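Local coordinates for protein separin (Saccharomyces cerevisiae, PDB 5U1T) that cleaves the Scc1 subunit of cohesin as a caspase-like cysteine protease at the onset of anaphase, and is held inactive by securin for most of the cell cycle, at residues Phe814-Leu819 and Arg841-Thr846; Asn1195-Val1200 and Trp1216-Asp1221; Pro1370-Ser1375 and Leu1380-Val1385; Gln1444-Glu1449 and Leu1457-Asn1462. All blocks are in the same frame, centred on the assembly; numbering follows the deposited sequence.

In the fold
The four contacts follow one another along the chain. Interaction 1 lies in the helical part, where helix 809-825 meets helix 829-845. The other three lie in the C50 peptidase region. Interaction 2 lies nearest the probable catalytic centre: the side chain of T1198 is about 4 Å from that of C1497, the active-site cysteine by similarity. Interaction 3 ties a loop to strand 1382-1385 of a mixed sheet. Its centre is about 25 Å from that of interaction 2. Interaction 4 packs a helix on an edge strand, 1444-1447, of a second mixed sheet, with its centre about 30 Å from that of interaction 3. Nearest atoms of interactions 1 and 2 are about 17 Å apart, and none of the contacts touch.

Interaction 1 (Phe814-Leu819 and Arg841-Thr846); sequences FYSKEL and RYYMIT
The Y842 ring meets S816 through its CE2 corner, and T846 OG1 lies over one of its faces, toward the rim. S816 OG comes to 3.5 Å from Y842 CE2 at an oblique angle. S816 CB is nearly as close, 3.7 Å from the same CE2. This is van der Waals packing, with no hydrogen bond between the two segments. CG of Y842 stands anti to the backbone N (chi1 168°), which carries the ring toward helix 809-825. The phenol OH then bonds E813 OE1, one turn before the serine. S816 OG bonds back to the carbonyl of E813 in its own helix. The S816 polar end is thus satisfied at home while its flank packs on the ring. Y843 adds a looser touch, its OH 4.2 Å from S816 OG, and its ring also packs on helix 849-863. S816 further touches L839. F814, Y815 and E818 touch a chain of another protein. The successive helices 809-825 and 829-845 run antiparallel and form a helical hairpin in the helical domain.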
loop_
_atom_site.group_PDB
_atom_site.type_symbol
_atom_site.label_atom_id
_atom_site.label_comp_id
_atom_site.label_asym_id
_atom_site.label_seq_id
_atom_site.Cartn_x
_atom_site.Cartn_y
_atom_site.Cartn_z
ATOM N N PHE A 814 22.627 1.582 0.959
ATOM C CA PHE A 814 22.090 0.230 1.011
ATOM C C PHE A 814 20.634 0.204 0.565
ATOM O O PHE A 814 20.226 -0.608 -0.278
ATOM C CB PHE A 814 22.208 -0.349 2.419
ATOM C CG PHE A 814 21.657 -1.742 2.539
ATOM C CD1 PHE A 814 20.306 -1.953 2.829
ATOM C CD2 PHE A 814 22.477 -2.841 2.350
ATOM C CE1 PHE A 814 19.784 -3.248 2.930
ATOM C CE2 PHE A 814 21.964 -4.131 2.456
ATOM C CZ PHE A 814 20.613 -4.334 2.743
ATOM N N TYR A 815 19.852 1.105 1.151
ATOM C CA TYR A 815 18.429 1.140 0.908
ATOM C C TYR A 815 18.125 1.593 -0.505
ATOM O O TYR A 815 17.287 1.007 -1.181
ATOM C CB TYR A 815 17.767 2.032 1.941
ATOM C CG TYR A 815 17.621 1.307 3.240
ATOM C CD1 TYR A 815 17.023 0.064 3.278
ATOM C CD2 TYR A 815 18.111 1.830 4.426
ATOM C CE1 TYR A 815 16.884 -0.624 4.457
ATOM C CE2 TYR A 815 17.980 1.139 5.624
ATOM C CZ TYR A 815 17.364 -0.091 5.623
ATOM O OH TYR A 815 17.215 -0.805 6.789
ATOM N N SER A 816 18.838 2.616 -0.957
ATOM C CA SER A 816 18.599 3.162 -2.283
ATOM C C SER A 816 18.902 2.091 -3.312
ATOM O O SER A 816 18.209 1.973 -4.320
ATOM C CB SER A 816 19.434 4.432 -2.538
ATOM O OG SER A 816 20.768 4.130 -2.900
ATOM N N LYS A 817 19.922 1.290 -3.041
ATOM C CA LYS A 817 20.212 0.150 -3.893
ATOM C C LYS A 817 19.100 -0.917 -3.869
ATOM O O LYS A 817 18.737 -1.460 -4.906
ATOM C CB LYS A 817 21.548 -0.458 -3.496
ATOM C CG LYS A 817 22.733 0.314 -4.033
ATOM C CD LYS A 817 24.001 -0.010 -3.266
ATOM C CE LYS A 817 25.142 0.921 -3.671
ATOM N NZ LYS A 817 26.421 0.593 -2.949
ATOM N N GLU A 818 18.555 -1.212 -2.698
ATOM C CA GLU A 818 17.489 -2.191 -2.627
ATOM C C GLU A 818 16.276 -1.675 -3.374
ATOM O O GLU A 818 15.638 -2.412 -4.110
ATOM C CB GLU A 818 17.128 -2.512 -1.178
ATOM C CG GLU A 818 18.087 -3.476 -0.503
ATOM C CD GLU A 818 18.078 -4.841 -1.169
ATOM O OE1 GLU A 818 16.979 -5.450 -1.263
ATOM O OE2 GLU A 818 19.158 -5.304 -1.616
ATOM N N LEU A 819 15.965 -0.397 -3.206
ATOM C CA LEU A 819 14.769 0.168 -3.818
ATOM C C LEU A 819 14.915 0.181 -5.325
ATOM O O LEU A 819 14.001 -0.202 -6.055
ATOM C CB LEU A 819 14.507 1.583 -3.292
ATOM C CG LEU A 819 13.741 2.561 -4.184
ATOM C CD1 LEU A 819 12.332 2.096 -4.374
ATOM C CD2 LEU A 819 13.755 3.930 -3.558
ATOM N N ARG A 841 16.469 12.924 -6.303
ATOM C CA ARG A 841 16.765 13.842 -5.209
ATOM C C ARG A 841 17.893 13.270 -4.346
ATOM O O ARG A 841 18.775 13.994 -3.887
ATOM C CB ARG A 841 15.525 14.108 -4.350
ATOM C CG ARG A 841 15.794 14.896 -3.055
ATOM C CD ARG A 841 14.509 15.034 -2.208
ATOM N NE ARG A 841 14.723 15.454 -0.818
ATOM C CZ ARG A 841 14.863 16.721 -0.411
ATOM N NH1 ARG A 841 15.052 16.980 0.880
ATOM N NH2 ARG A 841 14.832 17.736 -1.285
ATOM N N TYR A 842 17.873 11.962 -4.140
ATOM C CA TYR A 842 18.873 11.356 -3.290
ATOM C C TYR A 842 20.261 11.473 -3.929
ATOM O O TYR A 842 21.243 11.694 -3.239
ATOM C CB TYR A 842 18.530 9.891 -3.004
ATOM C CG TYR A 842 19.678 9.155 -2.370
ATOM C CD1 TYR A 842 20.052 9.426 -1.059
ATOM C CD2 TYR A 842 20.417 8.218 -3.091
ATOM C CE1 TYR A 842 21.107 8.776 -0.479
ATOM C CE2 TYR A 842 21.469 7.569 -2.521
ATOM C CZ TYR A 842 21.810 7.853 -1.211
ATOM O OH TYR A 842 22.860 7.210 -0.622
ATOM N N TYR A 843 20.329 11.332 -5.248
ATOM C CA TYR A 843 21.607 11.388 -5.946
ATOM C C TYR A 843 22.107 12.811 -5.974
ATOM O O TYR A 843 23.307 13.051 -6.061
ATOM C CB TYR A 843 21.488 10.801 -7.361
ATOM C CG TYR A 843 21.356 9.301 -7.306
ATOM C CD1 TYR A 843 22.054 8.571 -6.345
ATOM C CD2 TYR A 843 20.521 8.606 -8.172
ATOM C CE1 TYR A 843 21.945 7.204 -6.256
ATOM C CE2 TYR A 843 20.408 7.216 -8.088
ATOM C CZ TYR A 843 21.125 6.530 -7.125
ATOM O OH TYR A 843 21.028 5.162 -7.001
ATOM N N MET A 844 21.189 13.754 -5.862
ATOM C CA MET A 844 21.558 15.154 -5.730
ATOM C C MET A 844 22.207 15.411 -4.374
ATOM O O MET A 844 23.282 15.965 -4.305
ATOM C CB MET A 844 20.342 16.050 -5.906
ATOM C CG MET A 844 20.130 16.542 -7.319
ATOM S SD MET A 844 18.919 17.901 -7.353
ATOM C CE MET A 844 19.178 18.661 -5.733
ATOM N N ILE A 845 21.541 15.002 -3.304
ATOM C CA ILE A 845 22.065 15.125 -1.956
ATOM C C ILE A 845 23.444 14.464 -1.789
ATOM O O ILE A 845 24.337 15.044 -1.190
ATOM C CB ILE A 845 21.076 14.520 -0.928
ATOM C CG1 ILE A 845 19.733 15.232 -1.009
ATOM C CG2 ILE A 845 21.625 14.599 0.501
ATOM C CD1 ILE A 845 18.721 14.729 -0.003
ATOM N N THR A 846 23.630 13.262 -2.319
ATOM C CA THR A 846 24.919 12.594 -2.175
ATOM C C THR A 846 25.871 12.996 -3.305
ATOM O O THR A 846 27.000 12.510 -3.394
ATOM C CB THR A 846 24.770 11.071 -2.154
ATOM O OG1 THR A 846 23.979 10.668 -3.270
ATOM C CG2 THR A 846 24.098 10.628 -0.883
#

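Interaction 2 (Asn1195-Val1200 and Trp1216-Asp1221); sequences NQTTSV and WTTRYD
T1197 OG1 has two partners: R1219 NE donates to it across the contact, and it also bonds the carbonyl of S1194 one turn earlier. The contact joins helix 1180-1198 to helix 1209-1237 as a buried helix-helix packing in the C50 peptidase region. The bond from R1219 NE to T1197 OG1 is 3.1 Å, with an N-H...O angle of 159°. The hydroxyl oxygen lies at the edge of the guanidinium, only 7° out of its plane. The arginine chain bends at chi3 (89°), which turns NE toward the threonine. R1219 NH2 bonds S1194 OG, so two residues of the first helix steady one guanidinium. L1577 and L1580 also pack against this arginine. T1198 stays at a distance, its OG1 4.4 Å from R1219 NH2. It instead packs on D1531 and T1533, close to C1497, the active-site cysteine by similarity. Beside the polar pair, T1197 CG2 meets T1218 CG2 at 3.8 Å.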
loop_
_atom_site.group_PDB
_atom_site.type_symbol
_atom_site.label_atom_id
_atom_site.label_comp_id
_atom_site.label_asym_id
_atom_site.label_seq_id
_atom_site.Cartn_x
_atom_site.Cartn_y
_atom_site.Cartn_z
ATOM N N ASN A 1195 46.259 5.992 -6.462
ATOM C CA ASN A 1195 45.535 4.794 -6.047
ATOM C C ASN A 1195 45.506 3.806 -7.196
ATOM O O ASN A 1195 45.861 2.631 -7.046
ATOM C CB ASN A 1195 44.122 5.137 -5.594
ATOM C CG ASN A 1195 44.034 5.390 -4.110
ATOM O OD1 ASN A 1195 45.017 5.289 -3.409
ATOM N ND2 ASN A 1195 42.854 5.730 -3.628
ATOM N N GLN A 1196 45.106 4.327 -8.350
ATOM C CA GLN A 1196 45.131 3.615 -9.616
ATOM C C GLN A 1196 46.472 2.932 -9.913
ATOM O O GLN A 1196 46.505 1.751 -10.273
ATOM C CB GLN A 1196 44.793 4.589 -10.732
ATOM C CG GLN A 1196 45.160 4.110 -12.084
ATOM C CD GLN A 1196 44.020 3.367 -12.691
ATOM O OE1 GLN A 1196 42.873 3.829 -12.616
ATOM N NE2 GLN A 1196 44.298 2.193 -13.273
ATOM N N THR A 1197 47.573 3.665 -9.760
ATOM C CA THR A 1197 48.913 3.138 -10.055
ATOM C C THR A 1197 49.248 1.950 -9.169
ATOM O O THR A 1197 50.179 1.196 -9.429
ATOM C CB THR A 1197 50.010 4.203 -9.853
ATOM O OG1 THR A 1197 50.005 4.633 -8.487
ATOM C CG2 THR A 1197 49.794 5.400 -10.767
ATOM N N THR A 1198 48.453 1.798 -8.121
ATOM C CA THR A 1198 48.745 0.882 -7.049
ATOM C C THR A 1198 48.096 -0.493 -7.271
ATOM O O THR A 1198 48.664 -1.518 -6.885
ATOM C CB THR A 1198 48.304 1.528 -5.722
ATOM O OG1 THR A 1198 49.466 1.991 -5.017
ATOM C CG2 THR A 1198 47.483 0.593 -4.867
ATOM N N SER A 1199 46.940 -0.508 -7.937
ATOM C CA SER A 1199 46.145 -1.718 -8.141
ATOM C C SER A 1199 46.855 -2.821 -8.925
ATOM O O SER A 1199 47.457 -2.575 -9.974
ATOM C CB SER A 1199 44.844 -1.372 -8.863
ATOM O OG SER A 1199 45.119 -0.990 -10.199
ATOM N N VAL A 1200 46.740 -4.044 -8.415
ATOM C CA VAL A 1200 47.366 -5.222 -9.016
ATOM C C VAL A 1200 47.006 -5.414 -10.490
ATOM O O VAL A 1200 47.801 -5.979 -11.244
ATOM C CB VAL A 1200 47.000 -6.509 -8.238
ATOM C CG1 VAL A 1200 47.576 -6.454 -6.836
ATOM C CG2 VAL A 1200 45.489 -6.701 -8.187
ATOM N N TRP A 1216 57.152 4.726 -12.733
ATOM C CA TRP A 1216 57.958 5.477 -11.780
ATOM C C TRP A 1216 57.949 6.969 -12.093
ATOM O O TRP A 1216 57.991 7.822 -11.193
ATOM C CB TRP A 1216 59.392 4.955 -11.762
ATOM C CG TRP A 1216 59.618 3.810 -10.816
ATOM C CD1 TRP A 1216 60.020 2.554 -11.139
ATOM C CD2 TRP A 1216 59.458 3.826 -9.386
ATOM N NE1 TRP A 1216 60.129 1.786 -10.006
ATOM C CE2 TRP A 1216 59.786 2.543 -8.917
ATOM C CE3 TRP A 1216 59.072 4.803 -8.461
ATOM C CZ2 TRP A 1216 59.736 2.207 -7.564
ATOM C CZ3 TRP A 1216 59.019 4.465 -7.121
ATOM C CH2 TRP A 1216 59.351 3.180 -6.686
ATOM N N THR A 1217 57.905 7.276 -13.380
ATOM C CA THR A 1217 57.758 8.651 -13.801
ATOM C C THR A 1217 56.456 9.196 -13.270
ATOM O O THR A 1217 56.423 10.294 -12.700
ATOM C CB THR A 1217 57.779 8.779 -15.313
ATOM O OG1 THR A 1217 59.113 8.552 -15.780
ATOM C CG2 THR A 1217 57.320 10.165 -15.728
ATOM N N THR A 1218 55.395 8.409 -13.445
ATOM C CA THR A 1218 54.053 8.809 -13.048
ATOM C C THR A 1218 53.922 9.019 -11.538
ATOM O O THR A 1218 53.296 9.989 -11.113
ATOM C CB THR A 1218 52.990 7.766 -13.519
ATOM O OG1 THR A 1218 52.814 7.858 -14.942
ATOM C CG2 THR A 1218 51.645 7.996 -12.836
ATOM N N ARG A 1219 54.500 8.127 -10.731
ATOM C CA ARG A 1219 54.376 8.253 -9.278
ATOM C C ARG A 1219 55.253 9.384 -8.727
ATOM O O ARG A 1219 54.839 10.106 -7.817
ATOM C CB ARG A 1219 54.711 6.938 -8.577
ATOM C CG ARG A 1219 53.800 5.794 -8.960
ATOM C CD ARG A 1219 53.713 4.773 -7.860
ATOM N NE ARG A 1219 52.647 5.093 -6.921
ATOM C CZ ARG A 1219 52.848 5.362 -5.638
ATOM N NH1 ARG A 1219 54.078 5.348 -5.162
ATOM N NH2 ARG A 1219 51.824 5.642 -4.834
ATOM N N TYR A 1220 56.453 9.554 -9.267
ATOM C CA TYR A 1220 57.297 10.677 -8.855
ATOM C C TYR A 1220 56.615 11.996 -9.237
ATOM O O TYR A 1220 56.774 13.024 -8.573
ATOM C CB TYR A 1220 58.692 10.582 -9.485
ATOM C CG TYR A 1220 59.748 9.958 -8.587
ATOM C CD1 TYR A 1220 59.960 8.580 -8.573
ATOM C CD2 TYR A 1220 60.561 10.757 -7.764
ATOM C CE1 TYR A 1220 60.954 8.000 -7.758
ATOM C CE2 TYR A 1220 61.561 10.186 -6.942
ATOM C CZ TYR A 1220 61.746 8.793 -6.942
ATOM O OH TYR A 1220 62.723 8.220 -6.130
ATOM N N ASP A 1221 55.834 11.947 -10.308
ATOM C CA ASP A 1221 55.112 13.110 -10.788
ATOM C C ASP A 1221 53.892 13.418 -9.938
ATOM O O ASP A 1221 53.559 14.574 -9.677
ATOM C CB ASP A 1221 54.682 12.885 -12.220
ATOM C CG ASP A 1221 54.437 14.159 -12.931
ATOM O OD1 ASP A 1221 53.308 14.688 -12.834
ATOM O OD2 ASP A 1221 55.396 14.647 -13.560
#

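Interaction 3 (Pro1370-Ser1375 and Leu1380-Val1385); sequences PWECLS and LSITRV
E1372 and R1384 meet through a two-pronged salt bridge, carboxylate edge to guanidinium edge. R1384 NH2 donates to E1372 OE1 at 2.8 Å, with an N-H...O angle of 171°. OE1 receives it on its syn lone pair. The second prong joins R1384 NE to E1372 OE2; it is modelled very short, so its exact length is doubtful. The two flat groups are nearly coplanar, 11° apart. Different chain shapes bring them together. The arginine runs extended from CG to NE, reaching out from its strand. The glutamate chain bends at chi2 (89°), which swings its carboxylate to meet the arginine. The glutamate sits in a short 3-10 turn, 1371-1373, of the loop between strand 1353-1362 and strand 1382-1385. Those strands are parallel neighbours in a mixed sheet, and the salt bridge joins the connecting loop to the second strand. W1371 covers part of one guanidinium face, its CD1 4.0 Å from R1384 NH2. The indole and guanidinium planes are well inclined. R1384 NH1 bonds the carbonyl of H1367 and NH2 that of F1369, so the loop backbone also holds the buried charge. W1371 NE1 bonds the carbonyl of C1366. On the apolar side, E1372 CG packs on I1382 CG2 at 4.1 Å, and V1586 touches both E1372 and R1384.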
loop_
_atom_site.group_PDB
_atom_site.type_symbol
_atom_site.label_atom_id
_atom_site.label_comp_id
_atom_site.label_asym_id
_atom_site.label_seq_id
_atom_site.Cartn_x
_atom_site.Cartn_y
_atom_site.Cartn_z
ATOM N N PRO A 1370 46.226 15.823 4.249
ATOM C CA PRO A 1370 47.314 15.418 5.142
ATOM C C PRO A 1370 47.866 16.620 5.907
ATOM O O PRO A 1370 49.000 17.033 5.670
ATOM C CB PRO A 1370 48.351 14.842 4.182
ATOM C CG PRO A 1370 48.128 15.601 2.911
ATOM C CD PRO A 1370 46.656 15.903 2.844
ATOM N N TRP A 1371 47.059 17.171 6.811
ATOM C CA TRP A 1371 47.411 18.388 7.530
ATOM C C TRP A 1371 48.772 18.274 8.201
ATOM O O TRP A 1371 49.581 19.206 8.167
ATOM C CB TRP A 1371 46.348 18.731 8.578
ATOM C CG TRP A 1371 45.014 19.012 7.991
ATOM C CD1 TRP A 1371 43.903 18.227 8.080
ATOM C CD2 TRP A 1371 44.640 20.147 7.202
ATOM N NE1 TRP A 1371 42.872 18.802 7.407
ATOM C CE2 TRP A 1371 43.291 19.980 6.855
ATOM C CE3 TRP A 1371 45.313 21.297 6.766
ATOM C CZ2 TRP A 1371 42.594 20.919 6.087
ATOM C CZ3 TRP A 1371 44.614 22.231 5.996
ATOM C CH2 TRP A 1371 43.277 22.030 5.668
ATOM N N GLU A 1372 49.018 17.109 8.787
ATOM C CA GLU A 1372 50.196 16.883 9.601
ATOM C C GLU A 1372 51.485 17.036 8.800
ATOM O O GLU A 1372 52.559 17.085 9.368
ATOM C CB GLU A 1372 50.132 15.497 10.255
ATOM C CG GLU A 1372 48.929 15.303 11.193
ATOM C CD GLU A 1372 47.664 14.771 10.484
ATOM O OE1 GLU A 1372 47.588 14.838 9.238
ATOM O OE2 GLU A 1372 46.750 14.275 11.181
ATOM N N CYS A 1373 51.390 17.153 7.483
ATOM C CA CYS A 1373 52.600 17.288 6.695
ATOM C C CYS A 1373 52.886 18.723 6.237
ATOM O O CYS A 1373 53.917 18.987 5.613
ATOM C CB CYS A 1373 52.532 16.324 5.523
ATOM S SG CYS A 1373 52.635 14.583 6.155
ATOM N N LEU A 1374 51.997 19.655 6.573
ATOM C CA LEU A 1374 52.308 21.079 6.425
ATOM C C LEU A 1374 53.567 21.424 7.245
ATOM O O LEU A 1374 53.783 20.867 8.330
ATOM C CB LEU A 1374 51.116 21.939 6.852
ATOM C CG LEU A 1374 49.892 21.749 5.953
ATOM C CD1 LEU A 1374 48.763 22.714 6.300
ATOM C CD2 LEU A 1374 50.288 21.879 4.499
ATOM N N SER A 1375 54.399 22.323 6.725
ATOM C CA SER A 1375 55.717 22.563 7.328
ATOM C C SER A 1375 55.646 23.016 8.796
ATOM O O SER A 1375 56.540 22.696 9.587
ATOM C CB SER A 1375 56.500 23.588 6.514
ATOM O OG SER A 1375 55.868 24.853 6.566
ATOM N N LEU A 1380 55.435 18.340 14.842
ATOM C CA LEU A 1380 54.662 18.381 16.086
ATOM C C LEU A 1380 54.123 17.010 16.500
ATOM O O LEU A 1380 53.805 16.179 15.661
ATOM C CB LEU A 1380 53.486 19.372 15.960
ATOM C CG LEU A 1380 53.697 20.884 15.752
ATOM C CD1 LEU A 1380 52.532 21.666 16.335
ATOM C CD2 LEU A 1380 54.993 21.374 16.335
ATOM N N SER A 1381 54.010 16.773 17.799
ATOM C CA SER A 1381 53.308 15.588 18.264
ATOM C C SER A 1381 51.814 15.769 18.104
ATOM O O SER A 1381 51.206 16.560 18.823
ATOM C CB SER A 1381 53.619 15.300 19.724
ATOM O OG SER A 1381 52.676 14.377 20.251
ATOM N N ILE A 1382 51.214 15.023 17.181
ATOM C CA ILE A 1382 49.804 15.219 16.868
ATOM C C ILE A 1382 49.022 13.913 16.729
ATOM O O ILE A 1382 49.475 12.972 16.073
ATOM C CB ILE A 1382 49.644 16.015 15.547
ATOM C CG1 ILE A 1382 50.273 17.402 15.663
ATOM C CG2 ILE A 1382 48.184 16.117 15.132
ATOM C CD1 ILE A 1382 50.273 18.164 14.367
ATOM N N THR A 1383 47.847 13.860 17.350
ATOM C CA THR A 1383 46.826 12.892 16.963
ATOM C C THR A 1383 45.579 13.646 16.515
ATOM O O THR A 1383 45.324 14.757 16.962
ATOM C CB THR A 1383 46.460 11.921 18.105
ATOM O OG1 THR A 1383 46.195 12.655 19.308
ATOM C CG2 THR A 1383 47.583 10.952 18.355
ATOM N N ARG A 1384 44.811 13.022 15.625
ATOM C CA ARG A 1384 43.500 13.515 15.225
ATOM C C ARG A 1384 42.381 12.995 16.110
ATOM O O ARG A 1384 42.471 11.921 16.695
ATOM C CB ARG A 1384 43.203 13.128 13.790
ATOM C CG ARG A 1384 44.164 13.678 12.802
ATOM C CD ARG A 1384 43.545 13.621 11.461
ATOM N NE ARG A 1384 44.471 14.003 10.415
ATOM C CZ ARG A 1384 44.135 14.067 9.140
ATOM N NH1 ARG A 1384 42.893 13.787 8.773
ATOM N NH2 ARG A 1384 45.029 14.412 8.232
ATOM N N VAL A 1385 41.309 13.768 16.192
ATOM C CA VAL A 1385 40.122 13.331 16.911
ATOM C C VAL A 1385 38.896 13.812 16.129
ATOM O O VAL A 1385 38.960 14.831 15.462
ATOM C CB VAL A 1385 40.148 13.859 18.363
ATOM C CG1 VAL A 1385 38.808 14.377 18.776
ATOM C CG2 VAL A 1385 40.645 12.781 19.315
#

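Interaction 4 (Gln1444-Glu1449 and Leu1457-Asn1462); sequences QLVMNE and LKMLQN
M1459 lays its terminal methyl on the side chain of Q1444. Its CE is 3.9 Å from Q1444 CB, lies along CB and CG, and reaches the carboxamide carbon CD. It also comes 3.8 Å from the Q1444 backbone O. The two side chains cross at about a right angle. The methionine chain is extended beyond CG (chi3 159°), which carries CE away from its helix to the strand. The glutamine is extended too, with CG anti to the backbone N (chi1 -170°). Two residues along the strand, V1446 offers its CG2 to the same methyl, at 4.1 Å from M1459 CE. This is van der Waals packing, with no hydrogen bond across it; the V1446-M1459 pair is apolar. Helix 1453-1461 links parallel strands 1444-1447 and 1465-1469 in a beta-alpha-beta crossover of the caspase-like protease region, passing over strand 1412-1416. It packs on one face of the sheet, roughly antiparallel to strand 1444-1447, and M1459 also reaches S1413 and I1415 of strand 1412-1416.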
loop_
_atom_site.group_PDB
_atom_site.type_symbol
_atom_site.label_atom_id
_atom_site.label_comp_id
_atom_site.label_asym_id
_atom_site.label_seq_id
_atom_site.Cartn_x
_atom_site.Cartn_y
_atom_site.Cartn_z
ATOM N N GLN A 1444 49.328 -13.793 19.596
ATOM C CA GLN A 1444 48.914 -14.586 18.441
ATOM C C GLN A 1444 49.390 -13.930 17.147
ATOM O O GLN A 1444 49.461 -12.709 17.047
ATOM C CB GLN A 1444 47.386 -14.779 18.430
ATOM C CG GLN A 1444 46.872 -15.787 17.397
ATOM C CD GLN A 1444 45.366 -16.059 17.498
ATOM O OE1 GLN A 1444 44.644 -15.388 18.241
ATOM N NE2 GLN A 1444 44.891 -17.048 16.742
ATOM N N LEU A 1445 49.738 -14.757 16.170
ATOM C CA LEU A 1445 50.152 -14.286 14.859
ATOM C C LEU A 1445 49.376 -15.016 13.788
ATOM O O LEU A 1445 49.255 -16.226 13.845
ATOM C CB LEU A 1445 51.645 -14.509 14.651
ATOM C CG LEU A 1445 52.151 -14.506 13.209
ATOM C CD1 LEU A 1445 52.005 -13.134 12.580
ATOM C CD2 LEU A 1445 53.600 -14.922 13.196
ATOM N N VAL A 1446 48.845 -14.295 12.812
ATOM C CA VAL A 1446 48.228 -14.944 11.662
ATOM C C VAL A 1446 48.967 -14.523 10.398
ATOM O O VAL A 1446 49.073 -13.331 10.118
ATOM C CB VAL A 1446 46.747 -14.591 11.548
ATOM C CG1 VAL A 1446 46.198 -15.064 10.221
ATOM C CG2 VAL A 1446 45.983 -15.182 12.716
ATOM N N MET A 1447 49.477 -15.488 9.633
ATOM C CA MET A 1447 50.372 -15.163 8.523
ATOM C C MET A 1447 50.165 -16.002 7.251
ATOM O O MET A 1447 50.064 -17.233 7.307
ATOM C CB MET A 1447 51.820 -15.291 8.985
ATOM C CG MET A 1447 52.799 -14.651 8.044
ATOM S SD MET A 1447 54.491 -14.883 8.574
ATOM C CE MET A 1447 54.852 -16.496 7.877
ATOM N N ASN A 1448 50.122 -15.309 6.109
ATOM C CA ASN A 1448 49.823 -15.908 4.804
ATOM C C ASN A 1448 48.526 -16.692 4.873
ATOM O O ASN A 1448 48.296 -17.623 4.107
ATOM C CB ASN A 1448 50.967 -16.805 4.321
ATOM C CG ASN A 1448 50.805 -17.221 2.866
ATOM O OD1 ASN A 1448 49.948 -16.694 2.143
ATOM N ND2 ASN A 1448 51.621 -18.177 2.432
ATOM N N GLU A 1449 47.664 -16.272 5.789
ATOM C CA GLU A 1449 46.487 -17.037 6.160
ATOM C C GLU A 1449 45.309 -16.098 6.393
ATOM O O GLU A 1449 45.406 -15.180 7.201
ATOM C CB GLU A 1449 46.791 -17.864 7.416
ATOM C CG GLU A 1449 45.677 -18.793 7.881
ATOM C CD GLU A 1449 46.039 -19.532 9.167
ATOM O OE1 GLU A 1449 46.888 -19.007 9.936
ATOM O OE2 GLU A 1449 45.488 -20.642 9.397
ATOM N N LEU A 1457 38.128 -10.716 16.161
ATOM C CA LEU A 1457 37.233 -10.062 17.099
ATOM C C LEU A 1457 37.752 -10.283 18.517
ATOM O O LEU A 1457 37.679 -9.393 19.358
ATOM C CB LEU A 1457 35.803 -10.576 16.948
ATOM C CG LEU A 1457 35.040 -9.890 15.814
ATOM C CD1 LEU A 1457 33.620 -10.365 15.766
ATOM C CD2 LEU A 1457 35.068 -8.380 15.963
ATOM N N LYS A 1458 38.295 -11.470 18.778
ATOM C CA LYS A 1458 38.856 -11.743 20.097
ATOM C C LYS A 1458 40.233 -11.105 20.142
ATOM O O LYS A 1458 40.649 -10.604 21.180
ATOM C CB LYS A 1458 38.877 -13.264 20.412
ATOM C CG LYS A 1458 40.181 -14.063 20.168
ATOM C CD LYS A 1458 39.952 -15.571 20.408
ATOM C CE LYS A 1458 38.596 -16.011 19.805
ATOM N NZ LYS A 1458 38.312 -17.493 19.720
ATOM N N MET A 1459 40.923 -11.070 19.007
ATOM C CA MET A 1459 42.195 -10.357 18.950
ATOM C C MET A 1459 42.027 -8.910 19.379
ATOM O O MET A 1459 42.779 -8.411 20.206
ATOM C CB MET A 1459 42.784 -10.392 17.547
ATOM C CG MET A 1459 43.674 -11.569 17.257
ATOM S SD MET A 1459 44.433 -11.329 15.642
ATOM C CE MET A 1459 45.847 -12.432 15.780
ATOM N N LEU A 1460 41.027 -8.244 18.816
ATOM C CA LEU A 1460 40.824 -6.825 19.071
ATOM C C LEU A 1460 40.492 -6.535 20.520
ATOM O O LEU A 1460 41.032 -5.598 21.104
ATOM C CB LEU A 1460 39.714 -6.270 18.184
ATOM C CG LEU A 1460 40.068 -6.217 16.706
ATOM C CD1 LEU A 1460 38.807 -6.040 15.866
ATOM C CD2 LEU A 1460 41.079 -5.113 16.457
ATOM N N GLN A 1461 39.601 -7.329 21.099
ATOM C CA GLN A 1461 39.098 -7.020 22.427
ATOM C C GLN A 1461 39.950 -7.634 23.506
ATOM O O GLN A 1461 39.668 -7.448 24.683
ATOM C CB GLN A 1461 37.661 -7.505 22.589
ATOM C CG GLN A 1461 36.659 -6.862 21.657
ATOM C CD GLN A 1461 35.370 -7.646 21.609
ATOM O OE1 GLN A 1461 34.854 -8.073 22.634
ATOM N NE2 GLN A 1461 34.860 -7.867 20.412
ATOM N N ASN A 1462 40.986 -8.370 23.114
ATOM C CA ASN A 1462 41.816 -9.082 24.091
ATOM C C ASN A 1462 43.314 -8.930 23.860
ATOM O O ASN A 1462 44.086 -9.847 24.168
ATOM C CB ASN A 1462 41.462 -10.579 24.113
ATOM C CG ASN A 1462 40.092 -10.845 24.710
ATOM O OD1 ASN A 1462 39.118 -11.078 23.996
ATOM N ND2 ASN A 1462 40.012 -10.795 26.031
#